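Local coordinates for hydrophilic protein, virA protein (Chromobacterium violaceum, PDB 3BO6), which probably acts as a phosphothreonine lyase effector of the SpvC type, removing phosphate from phosphothreonine by beta-elimination, at residues H30-M43 / P94-D108. Residues are numbered along the deposited sequence; the frame is centred on the assembly and turned at random.
Sequences HFREALDAPDYSGM and PQAFQALSGLLFSVD
Arg32 grips the carboxylate of Asp108 side-on in a salt bridge: NE binds OD2 (2.9 Å) and NH2 binds OD1, both through syn lone pairs, with the two flat groups nearly coplanar. Because OD2 also takes Arg32 N on its anti lone pair (2.8 Å, N-H...O 168°), the carboxylate is fixed from backbone and side chain alike. In one of two conformers, Val107 CG1 lies over one guanidinium face. A chi1 of 173° turns Ser106 OG away from its own N toward Arg32 O, to which it donates at 2.6 Å from above the carbonyl plane; it accepts from Asp108 N, closing an ST turn. One backbone bond, Ala34 N to Gly102 O, joins the two segments where helix 93-104 is kinked; there a water accepts from Leu103 N. Glu33 lies against the bare Gly102 and sends its carboxylate on to Arg165. In the alpha/beta fold of the lyase, the loop 30-39 runs back from Asp108, past the C-terminal end of this helix, toward Pro94. Apolar contacts begin with Phe31 CB on Leu103 CD2 (3.8 Å). Ala37 CB meets Phe105 CD1, and Pro38 CD sits over the Phe105 face, 4.0 Å from its centroid. Phe97 carries Tyr40 CA over one face. The Tyr40 edge meets the Phe97 face in an offset edge-to-face pair, planes at 67°, while its OH hydrogen-bonds with Thr117 O.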
loop_
_atom_site.group_PDB
_atom_site.type_symbol
_atom_site.label_atom_id
_atom_site.label_comp_id
_atom_site.label_asym_id
_atom_site.label_seq_id
_atom_site.Cartn_x
_atom_site.Cartn_y
_atom_site.Cartn_z
ATOM N N HIS A 30 -16.312 -5.588 1.802
ATOM C CA HIS A 30 -16.434 -6.578 2.868
ATOM C C HIS A 30 -15.146 -7.400 2.861
ATOM O O HIS A 30 -14.954 -8.249 1.994
ATOM C CB HIS A 30 -17.673 -7.442 2.578
ATOM C CG HIS A 30 -18.008 -8.455 3.631
ATOM N ND1 HIS A 30 -17.455 -9.716 3.647
ATOM C CD2 HIS A 30 -18.909 -8.430 4.644
ATOM C CE1 HIS A 30 -17.958 -10.404 4.658
ATOM N NE2 HIS A 30 -18.848 -9.648 5.276
ATOM N N PHE A 31 -14.243 -7.116 3.800
ATOM C CA PHE A 31 -12.949 -7.802 3.843
ATOM C C PHE A 31 -12.929 -8.821 4.985
ATOM O O PHE A 31 -12.913 -8.441 6.155
ATOM C CB PHE A 31 -11.802 -6.795 4.040
ATOM C CG PHE A 31 -11.730 -5.737 2.976
ATOM C CD1 PHE A 31 -11.383 -6.066 1.677
ATOM C CD2 PHE A 31 -12.004 -4.416 3.279
ATOM C CE1 PHE A 31 -11.293 -5.083 0.693
ATOM C CE2 PHE A 31 -11.933 -3.434 2.299
ATOM C CZ PHE A 31 -11.585 -3.776 1.005
ATOM N N ARG A 32 -12.938 -10.107 4.639
ATOM C CA ARG A 32 -12.812 -11.155 5.645
ATOM C C ARG A 32 -11.361 -11.253 6.122
ATOM O O ARG A 32 -10.479 -11.663 5.358
ATOM C CB ARG A 32 -13.219 -12.495 5.046
ATOM C CG ARG A 32 -14.689 -12.607 4.729
ATOM C CD ARG A 32 -14.951 -13.862 3.919
ATOM N NE ARG A 32 -14.494 -13.698 2.543
ATOM C CZ ARG A 32 -14.578 -14.634 1.606
ATOM N NH1 ARG A 32 -15.106 -15.819 1.892
ATOM N NH2 ARG A 32 -14.149 -14.383 0.376
ATOM N N GLU A 33 -11.102 -10.882 7.369
ATOM C CA GLU A 33 -9.727 -10.946 7.862
ATOM C C GLU A 33 -9.219 -12.370 7.988
ATOM O O GLU A 33 -9.964 -13.305 8.326
ATOM C CB GLU A 33 -9.586 -10.212 9.193
ATOM C CG GLU A 33 -9.727 -8.716 9.034
ATOM C CD GLU A 33 -9.502 -7.969 10.314
ATOM O OE1 GLU A 33 -9.135 -6.774 10.246
ATOM O OE2 GLU A 33 -9.711 -8.564 11.389
ATOM N N ALA A 34 -7.938 -12.531 7.704
ATOM C CA ALA A 34 -7.283 -13.808 7.930
ATOM C C ALA A 34 -7.023 -14.030 9.413
ATOM O O ALA A 34 -6.413 -13.192 10.081
ATOM C CB ALA A 34 -5.959 -13.846 7.172
ATOM N N LEU A 35 -7.474 -15.175 9.909
ATOM C CA LEU A 35 -7.007 -15.741 11.172
ATOM C C LEU A 35 -5.777 -16.630 10.911
ATOM O O LEU A 35 -5.639 -17.182 9.819
ATOM C CB LEU A 35 -8.125 -16.580 11.793
ATOM C CG LEU A 35 -8.652 -17.794 11.005
ATOM C CD1 LEU A 35 -8.977 -17.465 9.538
ATOM C CD2 LEU A 35 -7.704 -18.991 11.086
ATOM N N ASP A 36 -4.886 -16.757 11.884
ATOM C CA ASP A 36 -3.760 -17.686 11.756
ATOM C C ASP A 36 -2.612 -17.142 10.905
ATOM O O ASP A 36 -1.791 -17.902 10.389
ATOM C CB ASP A 36 -4.225 -19.034 11.191
ATOM C CG ASP A 36 -3.094 -20.040 11.082
ATOM O OD1 ASP A 36 -2.308 -20.152 12.044
ATOM O OD2 ASP A 36 -2.989 -20.710 10.033
ATOM N N ALA A 37 -2.555 -15.827 10.764
ATOM C CA ALA A 37 -1.478 -15.185 10.023
ATOM C C ALA A 37 -0.208 -15.217 10.871
ATOM O O ALA A 37 -0.289 -15.426 12.083
ATOM C CB ALA A 37 -1.869 -13.749 9.686
ATOM N N PRO A 38 0.966 -15.012 10.250
ATOM C CA PRO A 38 2.191 -14.929 11.046
ATOM C C PRO A 38 2.135 -13.713 11.964
ATOM O O PRO A 38 1.368 -12.772 11.690
ATOM C CB PRO A 38 3.290 -14.710 9.984
ATOM C CG PRO A 38 2.689 -15.125 8.702
ATOM C CD PRO A 38 1.228 -14.854 8.810
ATOM N N ASP A 39 2.914 -13.712 13.043
ATOM C CA ASP A 39 3.143 -12.445 13.724
ATOM C C ASP A 39 4.414 -11.797 13.178
ATOM O O ASP A 39 5.067 -12.348 12.287
ATOM C CB ASP A 39 3.127 -12.573 15.262
ATOM C CG ASP A 39 4.288 -13.380 15.814
ATOM O OD1 ASP A 39 5.184 -13.777 15.048
ATOM O OD2 ASP A 39 4.276 -13.613 17.040
ATOM N N TYR A 40 4.752 -10.621 13.694
ATOM C CA TYR A 40 5.849 -9.853 13.122
ATOM C C TYR A 40 7.174 -10.621 13.216
ATOM O O TYR A 40 7.899 -10.767 12.219
ATOM C CB TYR A 40 5.967 -8.503 13.823
ATOM C CG TYR A 40 7.087 -7.645 13.279
ATOM C CD1 TYR A 40 6.972 -7.014 12.058
ATOM C CD2 TYR A 40 8.259 -7.476 13.996
ATOM C CE1 TYR A 40 7.995 -6.215 11.567
ATOM C CE2 TYR A 40 9.289 -6.685 13.514
ATOM C CZ TYR A 40 9.152 -6.063 12.301
ATOM O OH TYR A 40 10.185 -5.289 11.805
ATOM N N SER A 41 7.492 -11.091 14.423
ATOM C CA SER A 41 8.745 -11.799 14.652
ATOM C C SER A 41 8.816 -13.092 13.832
ATOM O O SER A 41 9.876 -13.458 13.341
ATOM C CB SER A 41 8.928 -12.090 16.142
ATOM O OG SER A 41 10.181 -12.706 16.375
ATOM N N GLY A 42 7.683 -13.766 13.668
ATOM C CA GLY A 42 7.621 -14.968 12.853
ATOM C C GLY A 42 7.872 -14.694 11.384
ATOM O O GLY A 42 8.581 -15.441 10.697
ATOM N N MET A 43 7.278 -13.620 10.884
ATOM C CA MET A 43 7.534 -13.288 9.498
ATOM C C MET A 43 9.027 -13.049 9.238
ATOM O O MET A 43 9.519 -13.354 8.141
ATOM C CB MET A 43 6.689 -12.113 9.030
ATOM C CG MET A 43 6.869 -11.864 7.551
ATOM S SD MET A 43 5.530 -10.930 6.822
ATOM C CE MET A 43 6.105 -10.870 5.132
ATOM N N PRO A 94 5.812 -3.900 15.501
ATOM C CA PRO A 94 5.239 -5.234 15.712
ATOM C C PRO A 94 3.746 -5.187 16.065
ATOM O O PRO A 94 2.988 -6.029 15.587
ATOM C CB PRO A 94 6.079 -5.799 16.874
ATOM C CG PRO A 94 7.363 -5.100 16.756
ATOM C CD PRO A 94 7.015 -3.691 16.321
ATOM N N GLN A 95 3.330 -4.226 16.892
ATOM C CA GLN A 95 1.921 -4.067 17.229
ATOM C C GLN A 95 1.083 -3.665 16.012
ATOM O O GLN A 95 -0.052 -4.114 15.853
ATOM C CB GLN A 95 1.734 -3.016 18.333
ATOM C CG GLN A 95 2.377 -3.354 19.652
ATOM C CD GLN A 95 3.735 -2.704 19.815
ATOM O OE1 GLN A 95 4.635 -2.902 19.002
ATOM N NE2 GLN A 95 3.888 -1.917 20.876
ATOM N N ALA A 96 1.629 -2.805 15.150
ATOM C CA ALA A 96 0.936 -2.416 13.923
ATOM C C ALA A 96 0.774 -3.615 13.002
ATOM O O ALA A 96 -0.291 -3.826 12.423
ATOM C CB ALA A 96 1.675 -1.298 13.217
ATOM N N PHE A 97 1.830 -4.411 12.887
ATOM C CA PHE A 97 1.749 -5.626 12.089
ATOM C C PHE A 97 0.620 -6.539 12.606
ATOM O O PHE A 97 -0.179 -7.076 11.824
ATOM C CB PHE A 97 3.103 -6.359 12.099
ATOM C CG PHE A 97 3.158 -7.538 11.163
ATOM C CD1 PHE A 97 3.726 -7.404 9.908
ATOM C CD2 PHE A 97 2.653 -8.778 11.549
ATOM C CE1 PHE A 97 3.779 -8.479 9.040
ATOM C CE2 PHE A 97 2.704 -9.871 10.679
ATOM C CZ PHE A 97 3.277 -9.722 9.430
ATOM N N GLN A 98 0.542 -6.735 13.922
ATOM C CA GLN A 98 -0.518 -7.564 14.506
ATOM C C GLN A 98 -1.898 -6.995 14.201
ATOM O O GLN A 98 -2.856 -7.727 13.943
ATOM C CB GLN A 98 -0.343 -7.687 16.024
ATOM C CG GLN A 98 -1.436 -8.500 16.701
ATOM C CD GLN A 98 -1.282 -9.996 16.475
ATOM O OE1 GLN A 98 -0.292 -10.453 15.900
ATOM N NE2 GLN A 98 -2.263 -10.768 16.938
ATOM N N ALA A 99 -2.016 -5.670 14.241
ATOM C CA ALA A 99 -3.306 -5.026 13.978
ATOM C C ALA A 99 -3.734 -5.144 12.510
ATOM O O ALA A 99 -4.919 -5.185 12.215
ATOM C CB ALA A 99 -3.280 -3.549 14.399
ATOM N N LEU A 100 -2.763 -5.179 11.601
ATOM C CA LEU A 100 -3.017 -5.171 10.161
ATOM C C LEU A 100 -2.967 -6.528 9.478
ATOM O O LEU A 100 -3.369 -6.649 8.329
ATOM C CB LEU A 100 -2.014 -4.249 9.449
ATOM C CG LEU A 100 -2.100 -2.769 9.813
ATOM C CD1 LEU A 100 -1.112 -1.951 8.996
ATOM C CD2 LEU A 100 -3.521 -2.271 9.609
ATOM N N SER A 101 -2.468 -7.551 10.165
ATOM C CA SER A 101 -2.235 -8.818 9.482
ATOM C C SER A 101 -3.545 -9.456 8.986
ATOM O O SER A 101 -3.558 -10.115 7.938
ATOM C CB SER A 101 -1.429 -9.791 10.349
ATOM O OG SER A 101 -2.191 -10.122 11.499
ATOM N N GLY A 102 -4.646 -9.255 9.716
ATOM C CA GLY A 102 -5.944 -9.738 9.253
ATOM C C GLY A 102 -6.277 -9.237 7.857
ATOM O O GLY A 102 -6.739 -9.988 6.993
ATOM N N LEU A 103 -6.044 -7.947 7.641
ATOM C CA LEU A 103 -6.303 -7.305 6.355
ATOM C C LEU A 103 -5.228 -7.637 5.315
ATOM O O LEU A 103 -5.537 -7.937 4.170
ATOM C CB LEU A 103 -6.410 -5.780 6.527
ATOM C CG LEU A 103 -7.771 -5.295 7.057
ATOM C CD1 LEU A 103 -7.679 -3.882 7.639
ATOM C CD2 LEU A 103 -8.825 -5.381 5.969
ATOM N N LEU A 104 -3.961 -7.589 5.712
ATOM C CA LEU A 104 -2.894 -7.756 4.724
ATOM C C LEU A 104 -2.815 -9.175 4.165
ATOM O O LEU A 104 -2.300 -9.386 3.062
ATOM C CB LEU A 104 -1.543 -7.345 5.319
ATOM C CG LEU A 104 -1.371 -5.848 5.590
ATOM C CD1 LEU A 104 -0.085 -5.581 6.376
ATOM C CD2 LEU A 104 -1.354 -5.083 4.269
ATOM N N PHE A 105 -3.291 -10.158 4.934
ATOM C CA PHE A 105 -3.345 -11.546 4.472
ATOM C C PHE A 105 -4.749 -11.965 4.050
ATOM O O PHE A 105 -4.999 -13.135 3.796
ATOM C CB PHE A 105 -2.804 -12.504 5.544
ATOM C CG PHE A 105 -1.323 -12.405 5.754
ATOM C CD1 PHE A 105 -0.811 -11.649 6.795
ATOM C CD2 PHE A 105 -0.445 -13.092 4.923
ATOM C CE1 PHE A 105 0.572 -11.538 6.991
ATOM C CE2 PHE A 105 0.938 -12.986 5.108
ATOM C CZ PHE A 105 1.442 -12.224 6.147
ATOM N N SER A 106 -5.674 -11.017 3.977
ATOM C CA SER A 106 -7.065 -11.358 3.674
ATOM C C SER A 106 -7.254 -11.913 2.266
ATOM O O SER A 106 -6.677 -11.390 1.303
ATOM C CB SER A 106 -7.949 -10.116 3.838
ATOM O OG SER A 106 -9.289 -10.353 3.395
ATOM N N VAL A 107 -8.110 -12.931 2.134
ATOM C CA VAL A 107 -8.497 -13.453 0.823
ATOM C C VAL A 107 -9.153 -12.352 -0.029
ATOM O O VAL A 107 -9.201 -12.431 -1.271
ATOM C CB VAL A 107 -9.478 -14.639 0.974
ATOM C CG1 VAL A 107 -10.738 -14.202 1.713
ATOM C CG2 VAL A 107 -9.828 -15.223 -0.383
ATOM N N ASP A 108 -9.669 -11.324 0.640
ATOM C CA ASP A 108 -10.374 -10.238 -0.023
ATOM C C ASP A 108 -9.514 -8.996 -0.260
ATOM O O ASP A 108 -9.989 -8.013 -0.821
ATOM C CB ASP A 108 -11.627 -9.848 0.783
ATOM C CG ASP A 108 -12.622 -10.989 0.925
ATOM O OD1 ASP A 108 -12.860 -11.722 -0.063
ATOM O OD2 ASP A 108 -13.158 -11.155 2.037
HETATM O O HOH W 1 -16.093 -11.026 1.604
HETATM O O HOH W 2 -9.147 -14.006 4.655
HETATM O O HOH W 3 -6.286 -6.321 10.073
HETATM O O HOH W 4 -4.411 -11.983 11.770
HETATM O O HOH W 5 -0.300 -11.210 13.200
#